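Local coordinates for alpha-n-acetylglucosaminidase family protein (Clostridium perfringens, PDB 4A41) that binds galactose through a family 32 carbohydrate-binding module of a multimodular enzyme that probably removes alpha-linked N-acetylglucosamine from glycans, at residues T33-A47 with I58-S72. Residues are numbered along the deposited sequence; the frame is centred on the assembly and turned at random.
Sequences TATSEHPDVGNEGLA and IWHTKYNPVEELPQS. With GAL (beta-D-galactopyranose), chain C.
His38 lies flat on Tyr63: the ring planes differ by 5° and the centroids stand 3.5 Å apart, which defines a face-to-face stack. The rotation of the imidazole is held by His38 ND1, which accepts from the backbone N of Tyr63 (3.1 Å), tilted somewhat from the imidazole plane. Tyr63 OH donates to Glu44 OE2, a very short bond with the carboxylate at the edge of the phenol ring and turned 84° against it. With chi1 at -158°, His38 turns CG away from its own backbone N and lays the imidazole over the phenol, while the opposite phenol face receives C6 of galactose. The other carboxylate oxygen, Glu44 OE1, accepts from galactose O3 (2.6 Å), and His60 NE2 shares a hydrogen bond with O4; Arg91 and Asn96 also bind the sugar.

Beneath this site the packing is close. Gly45, preceded by a cis peptide, brings its CA to 4.3 Å from the CA of His60, and Gly45 O accepts from His60 N. Trp59 NE1 meets Ser36 O at 2.9 Å, in both the indole plane and the carbonyl plane. Ser36 OG, buried, is gripped twice, receiving the N-H of Lys62 and donating to Glu67 OE1 (2.6 Å).

The solvent side is looser. There a water bridges Glu67 OE1 and the backbone O of exposed Thr35, donating to both at 2.9 and 2.7 Å respectively. At the far end Thr35 OG1 accepts from Ser72 N, and Thr35 N donates to Ser72 O, extending the pairing of edge strand 31-34 with strand 71-77. These loops at one end of an F5/8 type C beta-sandwich form part of the galactose-binding site of this family 32 module.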
ATOM      1  N   THR A  33      -8.487   2.089   2.308  1.00 12.78           N
ATOM      2  CA  THR A  33      -9.224   2.713   1.211  1.00 13.66           C
ATOM      3  C   THR A  33      -8.208   3.000   0.104  1.00 13.97           C
ATOM      4  O   THR A  33      -7.005   3.016   0.341  1.00 14.01           O
ATOM      5  CB  THR A  33      -9.945   3.986   1.649  1.00 14.27           C
ATOM      6  OG1 THR A  33      -8.997   4.918   2.190  1.00 16.55           O
ATOM      7  CG2 THR A  33     -11.018   3.658   2.712  1.00 14.92           C
ATOM      8  N   ALA A  34      -8.679   3.181  -1.119  1.00 13.34           N
ATOM      9  CA  ALA A  34      -7.766   3.476  -2.208  1.00 12.84           C
ATOM     10  C   ALA A  34      -8.427   4.403  -3.192  1.00 12.67           C
ATOM     11  O   ALA A  34      -9.657   4.461  -3.285  1.00 14.02           O
ATOM     12  CB  ALA A  34      -7.347   2.197  -2.913  1.00 11.83           C
ATOM     13  N   THR A  35      -7.596   5.099  -3.940  1.00 12.66           N
ATOM     14  CA  THR A  35      -8.137   5.985  -4.978  1.00 13.34           C
ATOM     15  C   THR A  35      -8.732   5.200  -6.139  1.00 13.87           C
ATOM     16  O   THR A  35      -9.575   5.722  -6.890  1.00 14.25           O
ATOM     17  CB  THR A  35      -7.083   6.961  -5.465  1.00 13.59           C
ATOM     18  OG1 THR A  35      -5.937   6.255  -5.948  1.00 13.67           O
ATOM     19  CG2 THR A  35      -6.700   7.972  -4.315  1.00 14.98           C
ATOM     20  N   SER A  36      -8.276   3.966  -6.306  1.00 12.95           N
ATOM     21  CA  SER A  36      -8.769   3.103  -7.368  1.00 13.61           C
ATOM     22  C   SER A  36      -8.652   1.691  -6.834  1.00 13.69           C
ATOM     23  O   SER A  36      -7.644   1.355  -6.252  1.00 13.53           O
ATOM     24  CB  SER A  36      -7.866   3.276  -8.583  1.00 14.10           C
ATOM     25  OG  SER A  36      -8.234   2.453  -9.666  1.00 16.30           O
ATOM     26  N   GLU A  37      -9.691   0.886  -7.028  1.00 13.47           N
ATOM     27  CA  GLU A  37      -9.616  -0.532  -6.714  1.00 14.13           C
ATOM     28  C   GLU A  37     -10.445  -1.317  -7.721  1.00 13.28           C
ATOM     29  O   GLU A  37     -11.565  -0.930  -8.079  1.00 14.93           O
ATOM     30  CB  GLU A  37     -10.058  -0.827  -5.263  1.00 14.61           C
ATOM     31  CG  GLU A  37     -11.581  -0.613  -5.038  1.00 15.62           C
ATOM     32  CD  GLU A  37     -12.076  -0.838  -3.604  1.00 19.27           C
ATOM     33  OE1 GLU A  37     -11.269  -1.099  -2.692  1.00 15.79           O
ATOM     34  OE2 GLU A  37     -13.327  -0.720  -3.388  1.00 20.89           O
ATOM     35  N   HIS A  38      -9.894  -2.425  -8.180  1.00 12.59           N
ATOM     36  CA  HIS A  38     -10.666  -3.341  -9.011  1.00 12.49           C
ATOM     37  C   HIS A  38     -11.673  -4.120  -8.160  1.00 12.13           C
ATOM     38  O   HIS A  38     -11.407  -4.492  -6.991  1.00 11.92           O
ATOM     39  CB  HIS A  38      -9.700  -4.270  -9.750  1.00 12.76           C
ATOM     40  CG  HIS A  38     -10.292  -4.882 -10.971  1.00 13.49           C
ATOM     41  ND1 HIS A  38     -10.421  -4.186 -12.152  1.00 14.87           N
ATOM     42  CD2 HIS A  38     -10.814  -6.115 -11.192  1.00 15.79           C
ATOM     43  CE1 HIS A  38     -10.993  -4.969 -13.056  1.00 15.78           C
ATOM     44  NE2 HIS A  38     -11.248  -6.137 -12.497  1.00 14.31           N
ATOM     45  N   PRO A  39     -12.855  -4.403  -8.729  1.00 12.95           N
ATOM     46  CA  PRO A  39     -13.838  -5.134  -7.919  1.00 13.31           C
ATOM     47  C   PRO A  39     -13.362  -6.545  -7.559  1.00 12.56           C
ATOM     48  O   PRO A  39     -12.322  -7.010  -8.072  1.00 12.47           O
ATOM     49  CB  PRO A  39     -15.098  -5.181  -8.825  1.00 14.01           C
ATOM     50  CG  PRO A  39     -14.620  -4.831 -10.197  1.00 15.47           C
ATOM     51  CD  PRO A  39     -13.408  -3.936 -10.014  1.00 13.20           C
ATOM     52  N   ASP A  40     -14.082  -7.204  -6.663  1.00 13.04           N
ATOM     53  CA  ASP A  40     -13.703  -8.527  -6.204  1.00 12.71           C
ATOM     54  C   ASP A  40     -13.950  -9.594  -7.287  1.00 13.15           C
ATOM     55  O   ASP A  40     -15.075 -10.081  -7.461  1.00 12.62           O
ATOM     56  CB  ASP A  40     -14.476  -8.893  -4.942  1.00 12.98           C
ATOM     57  CG  ASP A  40     -14.082 -10.262  -4.395  1.00 13.74           C
ATOM     58  OD1 ASP A  40     -13.093 -10.897  -4.881  1.00 14.48           O
ATOM     59  OD2 ASP A  40     -14.765 -10.687  -3.449  1.00 17.94           O
ATOM     60  N   VAL A  41     -12.880  -9.962  -7.994  1.00 13.42           N
ATOM     61  CA  VAL A  41     -12.949 -10.982  -9.039  1.00 14.29           C
ATOM     62  C   VAL A  41     -12.207 -12.254  -8.579  1.00 14.63           C
ATOM     63  O   VAL A  41     -11.871 -13.112  -9.404  1.00 16.17           O
ATOM     64  CB  VAL A  41     -12.390 -10.450 -10.388  1.00 13.87           C
ATOM     65  CG1 VAL A  41     -13.230  -9.306 -10.920  1.00 15.21           C
ATOM     66  CG2 VAL A  41     -10.911  -9.990 -10.256  1.00 13.91           C
ATOM     67  N   GLY A  42     -11.956 -12.346  -7.268  1.00 15.77           N
ATOM     68  CA  GLY A  42     -11.415 -13.533  -6.580  1.00 18.10           C
ATOM     69  C   GLY A  42     -10.296 -13.211  -5.586  1.00 19.54           C
ATOM     70  O   GLY A  42     -10.481 -13.176  -4.367  1.00 22.13           O
ATOM     71  N   ASN A  43      -9.120 -12.979  -6.119  1.00 19.11           N
ATOM     72  CA  ASN A  43      -7.976 -12.664  -5.273  1.00 17.76           C
ATOM     73  C   ASN A  43      -7.517 -11.231  -5.436  1.00 16.36           C
ATOM     74  O   ASN A  43      -6.425 -10.864  -5.024  1.00 15.26           O
ATOM     75  CB  ASN A  43      -6.843 -13.621  -5.609  1.00 18.76           C
ATOM     76  CG  ASN A  43      -7.043 -14.972  -4.992  1.00 22.18           C
ATOM     77  OD1 ASN A  43      -7.724 -15.141  -3.962  1.00 24.87           O
ATOM     78  ND2 ASN A  43      -6.433 -15.968  -5.625  1.00 24.86           N
ATOM     79  N   GLU A  44      -8.369 -10.426  -6.049  1.00 14.65           N
ATOM     80  CA  GLU A  44      -8.096  -9.017  -6.310  1.00 13.35           C
ATOM     81  C   GLU A  44      -9.481  -8.380  -6.597  1.00 13.87           C
ATOM     82  O   GLU A  44     -10.421  -9.117  -6.887  1.00 14.28           O
ATOM     83  CB  GLU A  44      -7.118  -8.855  -7.517  1.00 13.82           C
ATOM     84  CG  GLU A  44      -7.734  -9.143  -8.883  1.00 16.66           C
ATOM     85  CD  GLU A  44      -6.722  -9.145 -10.026  1.00 19.31           C
ATOM     86  OE1 GLU A  44      -5.555  -9.507  -9.799  1.00 23.24           O
ATOM     87  OE2 GLU A  44      -7.110  -8.812 -11.158  1.00 25.04           O
ATOM     88  N   GLY A  45      -9.629  -7.055  -6.549  1.00 13.20           N
ATOM     89  CA  GLY A  45      -8.543  -6.129  -6.265  1.00 11.52           C
ATOM     90  C   GLY A  45      -8.931  -5.110  -5.210  1.00 11.05           C
ATOM     91  O   GLY A  45      -8.373  -4.012  -5.200  1.00 10.17           O
ATOM     92  N   LEU A  46      -9.874  -5.471  -4.331  1.00 11.08           N
ATOM     93  CA  LEU A  46     -10.331  -4.545  -3.284  1.00 10.97           C
ATOM     94  C   LEU A  46      -9.181  -4.108  -2.388  1.00 10.27           C
ATOM     95  O   LEU A  46      -8.308  -4.911  -2.070  1.00 11.54           O
ATOM     96  CB  LEU A  46     -11.391  -5.193  -2.413  1.00 11.96           C
ATOM     97  CG  LEU A  46     -12.648  -5.592  -3.181  1.00 12.74           C
ATOM     98  CD1 LEU A  46     -13.637  -6.233  -2.176  1.00 14.85           C
ATOM     99  CD2 LEU A  46     -13.291  -4.410  -3.909  1.00 15.23           C
ATOM    100  N   ALA A  47      -9.163  -2.832  -1.999  1.00  9.89           N
ATOM    101  CA  ALA A  47      -8.146  -2.320  -1.058  1.00 10.09           C
ATOM    102  C   ALA A  47      -7.978  -3.152   0.218  1.00 10.30           C
ATOM    103  O   ALA A  47      -6.836  -3.383   0.697  1.00 10.47           O
ATOM    104  CB  ALA A  47      -8.467  -0.888  -0.685  1.00 10.20           C
ATOM    105  N   ILE A  58      -4.766  -9.612  -3.256  1.00  9.79           N
ATOM    106  CA  ILE A  58      -4.085  -8.347  -3.500  1.00  9.79           C
ATOM    107  C   ILE A  58      -5.067  -7.208  -3.720  1.00  9.48           C
ATOM    108  O   ILE A  58      -6.162  -7.401  -4.264  1.00 10.48           O
ATOM    109  CB  ILE A  58      -3.101  -8.452  -4.726  1.00 10.48           C
ATOM    110  CG1 ILE A  58      -3.869  -8.544  -6.067  1.00 10.75           C
ATOM    111  CG2 ILE A  58      -2.088  -9.614  -4.500  1.00 11.73           C
ATOM    112  CD1 ILE A  58      -2.986  -8.738  -7.302  1.00 11.28           C
ATOM    113  N   TRP A  59      -4.693  -6.013  -3.259  1.00  8.72           N
ATOM    114  CA  TRP A  59      -5.279  -4.785  -3.822  1.00  9.06           C
ATOM    115  C   TRP A  59      -4.728  -4.647  -5.228  1.00  8.78           C
ATOM    116  O   TRP A  59      -3.544  -4.951  -5.463  1.00 10.07           O
ATOM    117  CB  TRP A  59      -4.836  -3.569  -3.013  1.00  9.27           C
ATOM    118  CG  TRP A  59      -5.075  -2.256  -3.698  1.00  9.76           C
ATOM    119  CD1 TRP A  59      -6.277  -1.744  -4.100  1.00 10.36           C
ATOM    120  CD2 TRP A  59      -4.082  -1.288  -4.069  1.00  9.80           C
ATOM    121  NE1 TRP A  59      -6.095  -0.519  -4.708  1.00 11.52           N
ATOM    122  CE2 TRP A  59      -4.763  -0.208  -4.688  1.00 10.83           C
ATOM    123  CE3 TRP A  59      -2.676  -1.217  -3.919  1.00 10.90           C
ATOM    124  CZ2 TRP A  59      -4.092   0.919  -5.172  1.00 11.58           C
ATOM    125  CZ3 TRP A  59      -2.007  -0.083  -4.388  1.00 11.26           C
ATOM    126  CH2 TRP A  59      -2.723   0.976  -4.997  1.00 12.04           C
ATOM    127  N   HIS A  60      -5.568  -4.215  -6.154  1.00  8.60           N
ATOM    128  CA  HIS A  60      -5.096  -3.905  -7.518  1.00  8.78           C
ATOM    129  C   HIS A  60      -5.893  -2.708  -8.002  1.00  9.55           C
ATOM    130  O   HIS A  60      -7.120  -2.620  -7.763  1.00 10.66           O
ATOM    131  CB  HIS A  60      -5.370  -5.117  -8.451  1.00  9.35           C
ATOM    132  CG  HIS A  60      -4.642  -5.109  -9.776  1.00  9.70           C
ATOM    133  ND1 HIS A  60      -4.881  -4.180 -10.772  1.00 12.13           N
ATOM    134  CD2 HIS A  60      -3.713  -5.969 -10.279  1.00 11.63           C
ATOM    135  CE1 HIS A  60      -4.152  -4.479 -11.836  1.00 12.66           C
ATOM    136  NE2 HIS A  60      -3.437  -5.555 -11.565  1.00 11.55           N
ATOM    137  N   THR A  61      -5.229  -1.772  -8.666  1.00 10.71           N
ATOM    138  CA  THR A  61      -5.929  -0.628  -9.231  1.00 11.25           C
ATOM    139  C   THR A  61      -6.985  -1.121 -10.236  1.00 11.95           C
ATOM    140  O   THR A  61      -6.838  -2.195 -10.831  1.00 12.60           O
ATOM    141  CB  THR A  61      -4.944   0.354  -9.935  1.00 11.46           C
ATOM    142  OG1 THR A  61      -4.042  -0.383 -10.778  1.00 12.75           O
ATOM    143  CG2 THR A  61      -4.119   1.149  -8.879  1.00 12.01           C
ATOM    144  N   LYS A  62      -8.027  -0.309 -10.425  0.50 13.17           N
ATOM    145  CA  LYS A  62      -9.108  -0.618 -11.374  0.50 14.27           C
ATOM    146  C   LYS A  62      -8.595  -0.720 -12.798  0.50 15.04           C
ATOM    147  O   LYS A  62      -7.856   0.149 -13.269  0.50 15.79           O
ATOM    148  CB  LYS A  62     -10.193   0.456 -11.289  0.50 13.84           C
ATOM    149  CG  LYS A  62     -11.291   0.383 -12.372  0.50 15.30           C
ATOM    150  CD  LYS A  62     -12.079  -0.904 -12.252  0.50 16.50           C
ATOM    151  CE  LYS A  62     -13.310  -0.874 -13.138  0.50 19.46           C
ATOM    152  NZ  LYS A  62     -14.379  -0.054 -12.531  0.50 22.66           N
ATOM    153  N   TYR A  63      -8.993  -1.791 -13.485  1.00 16.18           N
ATOM    154  CA  TYR A  63      -8.648  -1.910 -14.887  1.00 17.94           C
ATOM    155  C   TYR A  63      -9.922  -2.211 -15.703  1.00 20.79           C
ATOM    156  O   TYR A  63     -11.017  -2.284 -15.136  1.00 20.95           O
ATOM    157  CB  TYR A  63      -7.490  -2.889 -15.092  1.00 17.44           C
ATOM    158  CG  TYR A  63      -7.727  -4.276 -14.572  1.00 16.43           C
ATOM    159  CD1 TYR A  63      -8.314  -5.253 -15.384  1.00 15.57           C
ATOM    160  CD2 TYR A  63      -7.342  -4.641 -13.269  1.00 16.42           C
ATOM    161  CE1 TYR A  63      -8.522  -6.547 -14.899  1.00 18.14           C
ATOM    162  CE2 TYR A  63      -7.543  -5.930 -12.781  1.00 15.31           C
ATOM    163  CZ  TYR A  63      -8.123  -6.886 -13.614  1.00 17.18           C
ATOM    164  OH  TYR A  63      -8.332  -8.164 -13.162  1.00 19.66           O
ATOM    165  N   ASN A  64      -9.762  -2.304 -17.023  1.00 24.05           N
ATOM    166  CA  ASN A  64     -10.892  -2.428 -17.973  1.00 26.86           C
ATOM    167  C   ASN A  64     -11.983  -1.330 -17.827  1.00 27.36           C
ATOM    168  O   ASN A  64     -13.129  -1.623 -17.445  1.00 29.48           O
ATOM    169  CB  ASN A  64     -11.456  -3.872 -17.963  1.00 27.92           C
ATOM    170  CG  ASN A  64     -10.417  -4.920 -18.457  1.00 30.29           C
ATOM    171  OD1 ASN A  64      -9.492  -4.600 -19.227  1.00 34.04           O
ATOM    172  ND2 ASN A  64     -10.573  -6.169 -18.012  1.00 32.75           N
ATOM    173  N   PRO A  65     -11.625  -0.054 -18.115  1.00 26.96           N
ATOM    174  CA  PRO A  65     -10.305   0.383 -18.535  1.00 26.25           C
ATOM    175  C   PRO A  65      -9.479   0.817 -17.327  1.00 24.93           C
ATOM    176  O   PRO A  65     -10.016   1.008 -16.224  1.00 24.25           O
ATOM    177  CB  PRO A  65     -10.611   1.590 -19.427  1.00 26.50           C
ATOM    178  CG  PRO A  65     -11.811   2.190 -18.797  1.00 26.51           C
ATOM    179  CD  PRO A  65     -12.588   1.068 -18.154  1.00 27.01           C
ATOM    180  N   VAL A  66      -8.185   0.956 -17.563  1.00 25.12           N
ATOM    181  CA  VAL A  66      -7.258   1.392 -16.539  1.00 24.26           C
ATOM    182  C   VAL A  66      -7.618   2.783 -16.019  1.00 23.40           C
ATOM    183  O   VAL A  66      -8.003   3.686 -16.781  1.00 23.55           O
ATOM    184  CB  VAL A  66      -5.816   1.374 -17.084  1.00 24.94           C
ATOM    185  CG1 VAL A  66      -4.828   2.000 -16.106  1.00 26.64           C
ATOM    186  CG2 VAL A  66      -5.407  -0.043 -17.409  1.00 25.93           C
ATOM    187  N   GLU A  67      -7.515   2.929 -14.704  1.00 20.92           N
ATOM    188  CA  GLU A  67      -7.411   4.240 -14.082  1.00 20.01           C
ATOM    189  C   GLU A  67      -5.925   4.462 -13.865  1.00 19.92           C
ATOM    190  O   GLU A  67      -5.295   3.759 -13.052  1.00 19.92           O
ATOM    191  CB  GLU A  67      -8.198   4.248 -12.785  1.00 20.12           C
ATOM    192  CG  GLU A  67      -9.676   4.067 -13.096  1.00 19.57           C
ATOM    193  CD  GLU A  67     -10.580   4.149 -11.890  1.00 23.81           C
ATOM    194  OE1 GLU A  67     -10.128   3.855 -10.770  1.00 21.91           O
ATOM    195  OE2 GLU A  67     -11.779   4.465 -12.072  1.00 27.44           O
ATOM    196  N   GLU A  68      -5.376   5.430 -14.608  1.00 18.09           N
ATOM    197  CA  GLU A  68      -3.925   5.609 -14.736  1.00 18.06           C
ATOM    198  C   GLU A  68      -3.256   6.032 -13.430  1.00 16.04           C
ATOM    199  O   GLU A  68      -3.861   6.737 -12.616  1.00 16.16           O
ATOM    200  CB  GLU A  68      -3.620   6.639 -15.838  1.00 18.07           C
ATOM    201  CG  GLU A  68      -3.965   6.112 -17.241  1.00 21.43           C
ATOM    202  N   LEU A  69      -2.011   5.606 -13.256  1.00 14.70           N
ATOM    203  CA  LEU A  69      -1.169   6.050 -12.139  1.00 14.79           C
ATOM    204  C   LEU A  69      -0.875   7.538 -12.305  1.00 14.93           C
ATOM    205  O   LEU A  69      -0.877   8.044 -13.434  1.00 16.25           O
ATOM    206  CB  LEU A  69       0.118   5.241 -12.078  1.00 13.85           C
ATOM    207  CG  LEU A  69      -0.082   3.729 -11.845  1.00 12.45           C
ATOM    208  CD1 LEU A  69       1.280   3.082 -11.786  1.00 15.25           C
ATOM    209  CD2 LEU A  69      -0.901   3.449 -10.553  1.00 13.79           C
ATOM    210  N   PRO A  70      -0.615   8.259 -11.199  1.00 14.47           N
ATOM    211  CA  PRO A  70      -0.557   7.766  -9.806  1.00 14.12           C
ATOM    212  C   PRO A  70      -1.901   7.348  -9.216  1.00 13.33           C
ATOM    213  O   PRO A  70      -2.953   7.927  -9.528  1.00 14.26           O
ATOM    214  CB  PRO A  70      -0.001   8.966  -9.024  1.00 15.35           C
ATOM    215  CG  PRO A  70       0.679   9.823 -10.066  1.00 15.01           C
ATOM    216  CD  PRO A  70      -0.199   9.678 -11.281  1.00 14.66           C
ATOM    217  N   GLN A  71      -1.859   6.283  -8.415  1.00 12.00           N
ATOM    218  CA  GLN A  71      -2.969   5.954  -7.564  1.00 12.00           C
ATOM    219  C   GLN A  71      -2.351   5.537  -6.233  1.00 10.50           C
ATOM    220  O   GLN A  71      -1.150   5.282  -6.161  1.00 10.86           O
ATOM    221  CB  GLN A  71      -3.794   4.789  -8.098  1.00 12.03           C
ATOM    222  CG  GLN A  71      -4.489   5.026  -9.465  1.00 13.98           C
ATOM    223  CD  GLN A  71      -5.602   6.074  -9.454  1.00 16.10           C
ATOM    224  OE1 GLN A  71      -6.263   6.339  -8.423  1.00 18.41           O
ATOM    225  NE2 GLN A  71      -5.854   6.652 -10.630  1.00 18.08           N
ATOM    226  N   SER A  72      -3.168   5.537  -5.194  1.00 11.21           N
ATOM    227  CA  SER A  72      -2.674   5.274  -3.840  1.00 11.17           C
ATOM    228  C   SER A  72      -3.623   4.406  -3.018  1.00 11.10           C
ATOM    229  O   SER A  72      -4.803   4.260  -3.339  1.00 10.97           O
ATOM    230  CB  SER A  72      -2.426   6.593  -3.094  1.00 11.41           C
ATOM    231  OG  SER A  72      -3.642   7.298  -2.861  1.00 12.73           O
TER
HETATM  232  C1  GAL C2495      -4.031 -10.016 -15.544  1.00 14.92           C
HETATM  233  C2  GAL C2495      -3.565 -10.145 -14.106  1.00 13.61           C
HETATM  234  C3  GAL C2495      -4.453  -9.239 -13.245  1.00 13.85           C
HETATM  235  C4  GAL C2495      -4.432  -7.820 -13.797  1.00 13.55           C
HETATM  236  C5  GAL C2495      -4.851  -7.838 -15.271  1.00 13.57           C
HETATM  237  C6  GAL C2495      -4.843  -6.439 -15.884  1.00 16.92           C
HETATM  238  O1  GAL C2495      -3.165 -10.779 -16.337  1.00 17.39           O
HETATM  239  O2  GAL C2495      -3.608 -11.501 -13.665  1.00 16.89           O
HETATM  240  O3  GAL C2495      -3.986  -9.326 -11.905  1.00 15.53           O
HETATM  241  O4  GAL C2495      -3.100  -7.282 -13.667  1.00 13.22           O
HETATM  242  O5  GAL C2495      -3.917  -8.660 -15.943  1.00 14.85           O
HETATM  243  O6  GAL C2495      -5.373  -6.445 -17.209  1.00 19.23           O
HETATM  244  O   HOH W   1     -11.604   5.083  -8.585  1.00 31.16           O